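Local atomic coordinates of hydrogenase 3 maturation protease (Escherichia coli, PDB entry 2E85), a protein that cleaves a 32-residue peptide from the C-terminus of the HycE precursor, the large subunit of hydrogenase 3, during that enzyme's maturation. Residues V7-G12 with V38-G43. The protein carries 1 engineered substitution. Residues are numbered along the deposited sequence; the frame is centred on the assembly and turned at random.
Sequences VLLCVG and VVIDGG. With CA (calcium ion), chain E.
L8 and C10 bond alternately to V38, I40 and G42 as strands 7-11 and 38-43 run parallel, their axes 4.6 Å apart at closest approach. L8 N to V38 O measures 2.8 Å. The last bond, G42 N to C10 O, is bent (137° at the hydrogen). Beyond it a water bridges C10 O, D41 OD1 and G43 N, and G12 N reaches G43 O from above its carbonyl plane. A CB on G42 would strike L9 CD1 and C10 O; G42 O binds a calcium ion at 2.3 Å, beside A45, N48 and D49. G12's angles would jam a CB against the preceding carbonyl, and glycine easily takes G43's positive phi.

Beta-branched I40 serves two neighbours: CD1 presses on V7 CG1 (3.2 Å), while CG2, anti to the backbone N, meets L9 CD1. On the other face both V39 methyls lie against L8 CD2, CG2 the nearer at 3.9 Å, and CG1 also reaches C10 SG. With an alanine here both go, which would probably open a gap beside L8 CD2 and cost C10 SG its side-chain contact with this strand.

Helix 50-56 covers V7 and I40, helix 21-31, the beta-alpha-beta crossover, packs on L8, C10 and V39, and strand 60-66 flanks 7-11 on its other edge.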
ATOM      1  N   VAL B   7      18.314   7.836   0.369  1.00  7.76           N
ATOM      2  CA  VAL B   7      17.063   8.514   0.766  1.00  6.95           C
ATOM      3  C   VAL B   7      16.678   8.014   2.149  1.00  6.40           C
ATOM      4  O   VAL B   7      16.798   6.827   2.420  1.00  6.42           O
ATOM      5  CB  VAL B   7      15.932   8.239  -0.262  1.00  7.66           C
ATOM      6  CG1 VAL B   7      14.611   8.854   0.199  1.00  6.79           C
ATOM      7  CG2 VAL B   7      16.327   8.831  -1.642  1.00  7.99           C
ATOM      8  N   LEU B   8      16.206   8.939   2.987  1.00  6.05           N
ATOM      9  CA  LEU B   8      15.777   8.636   4.352  1.00  6.75           C
ATOM     10  C   LEU B   8      14.313   9.007   4.462  1.00  6.80           C
ATOM     11  O   LEU B   8      13.942  10.175   4.284  1.00  7.09           O
ATOM     12  CB  LEU B   8      16.621   9.436   5.350  1.00  6.55           C
ATOM     13  CG  LEU B   8      16.143   9.484   6.817  1.00  6.91           C
ATOM     14  CD1 LEU B   8      16.007   8.084   7.392  1.00  8.66           C
ATOM     15  CD2 LEU B   8      17.010  10.396   7.692  1.00  9.39           C
ATOM     16  N   LEU B   9      13.471   8.011   4.725  1.00  6.11           N
ATOM     17  CA  LEU B   9      12.013   8.263   4.880  1.00  6.64           C
ATOM     18  C   LEU B   9      11.737   8.236   6.360  1.00  6.99           C
ATOM     19  O   LEU B   9      11.974   7.225   7.015  1.00  7.30           O
ATOM     20  CB  LEU B   9      11.176   7.204   4.162  1.00  5.08           C
ATOM     21  CG  LEU B   9       9.652   7.290   4.438  1.00  6.48           C
ATOM     22  CD1 LEU B   9       9.045   8.612   3.886  1.00  8.83           C
ATOM     23  CD2 LEU B   9       8.885   6.109   3.905  1.00  7.34           C
ATOM     24  N   CYS B  10      11.262   9.364   6.893  1.00  6.99           N
ATOM     25  CA  CYS B  10      10.973   9.446   8.331  1.00  8.01           C
ATOM     26  C   CYS B  10       9.474   9.344   8.501  1.00  8.13           C
ATOM     27  O   CYS B  10       8.765  10.210   7.994  1.00  8.90           O
ATOM     28  CB  CYS B  10      11.393  10.782   8.922  1.00  7.42           C
ATOM     29  SG  CYS B  10      13.205  10.979   9.004  1.00 11.70           S
ATOM     30  N   VAL B  11       9.012   8.355   9.265  1.00  8.35           N
ATOM     31  CA  VAL B  11       7.589   8.108   9.466  1.00  8.41           C
ATOM     32  C   VAL B  11       7.171   8.433  10.904  1.00  8.22           C
ATOM     33  O   VAL B  11       7.897   8.104  11.831  1.00  8.08           O
ATOM     34  CB  VAL B  11       7.217   6.591   9.140  1.00  9.62           C
ATOM     35  CG1 VAL B  11       5.744   6.282   9.429  1.00 10.28           C
ATOM     36  CG2 VAL B  11       7.590   6.230   7.675  1.00 10.42           C
ATOM     37  N   GLY B  12       6.009   9.064  11.078  1.00  6.63           N
ATOM     38  CA  GLY B  12       5.498   9.324  12.406  1.00  8.81           C
ATOM     39  C   GLY B  12       4.606  10.536  12.495  1.00 10.49           C
ATOM     40  O   GLY B  12       4.317  11.199  11.502  1.00 10.54           O
ATOM     41  N   VAL B  38      18.804  12.321   1.162  1.00 10.06           N
ATOM     42  CA  VAL B  38      17.615  13.134   0.902  1.00  9.81           C
ATOM     43  C   VAL B  38      16.550  12.688   1.907  1.00 10.23           C
ATOM     44  O   VAL B  38      16.174  11.523   1.931  1.00  8.81           O
ATOM     45  CB  VAL B  38      17.105  12.982  -0.559  1.00 10.82           C
ATOM     46  CG1 VAL B  38      15.856  13.825  -0.773  1.00  8.55           C
ATOM     47  CG2 VAL B  38      18.157  13.394  -1.523  1.00 12.06           C
ATOM     48  N   VAL B  39      16.067  13.624   2.721  1.00  8.98           N
ATOM     49  CA  VAL B  39      15.227  13.254   3.864  1.00  8.85           C
ATOM     50  C   VAL B  39      13.773  13.608   3.579  1.00  8.94           C
ATOM     51  O   VAL B  39      13.433  14.788   3.371  1.00  7.84           O
ATOM     52  CB  VAL B  39      15.722  13.923   5.171  1.00  9.38           C
ATOM     53  CG1 VAL B  39      14.813  13.524   6.354  1.00 11.00           C
ATOM     54  CG2 VAL B  39      17.183  13.543   5.431  1.00  9.90           C
ATOM     55  N   ILE B  40      12.910  12.598   3.567  1.00  8.84           N
ATOM     56  CA  ILE B  40      11.468  12.812   3.352  1.00  9.28           C
ATOM     57  C   ILE B  40      10.771  12.812   4.715  1.00 10.03           C
ATOM     58  O   ILE B  40      10.855  11.852   5.444  1.00 10.37           O
ATOM     59  CB  ILE B  40      10.865  11.729   2.446  1.00  8.81           C
ATOM     60  CG1 ILE B  40      11.434  11.869   1.027  1.00 11.46           C
ATOM     61  CG2 ILE B  40       9.347  11.859   2.392  1.00 11.56           C
ATOM     62  CD1 ILE B  40      12.899  11.500   0.860  1.00 14.79           C
ATOM     63  N   ASP B  41      10.112  13.917   5.037  1.00 10.95           N
ATOM     64  CA  ASP B  41       9.309  14.028   6.262  1.00 10.41           C
ATOM     65  C   ASP B  41       7.952  13.421   5.963  1.00 11.16           C
ATOM     66  O   ASP B  41       6.992  14.135   5.660  1.00 10.92           O
ATOM     67  CB  ASP B  41       9.214  15.532   6.582  1.00 12.13           C
ATOM     68  CG  ASP B  41       8.840  15.830   8.016  1.00 15.80           C
ATOM     69  OD1 ASP B  41       8.629  14.901   8.826  1.00 15.88           O
ATOM     70  OD2 ASP B  41       8.768  17.056   8.331  1.00 17.94           O
ATOM     71  N   GLY B  42       7.857  12.090   6.108  1.00 10.12           N
ATOM     72  CA  GLY B  42       6.733  11.314   5.610  1.00 10.65           C
ATOM     73  C   GLY B  42       5.433  11.430   6.383  1.00 10.06           C
ATOM     74  O   GLY B  42       4.393  11.072   5.853  1.00 10.64           O
ATOM     75  N   GLY B  43       5.470  11.901   7.624  1.00 10.17           N
ATOM     76  CA  GLY B  43       4.241  11.974   8.413  1.00 10.06           C
ATOM     77  C   GLY B  43       3.663  10.595   8.731  1.00 10.43           C
ATOM     78  O   GLY B  43       4.382   9.599   8.805  1.00 10.42           O
TER
HETATM   79 CA    CA E1001       3.234  10.368   3.994  1.00  9.18          CA
HETATM   80  O   HOH W   1       7.716  12.310   9.405  1.00 14.93           O
HETATM   81  O   HOH W   2       2.889  12.800   3.568  1.00  9.97           O
HETATM   82  O   HOH W   3       1.285  10.826   5.432  1.00 10.25           O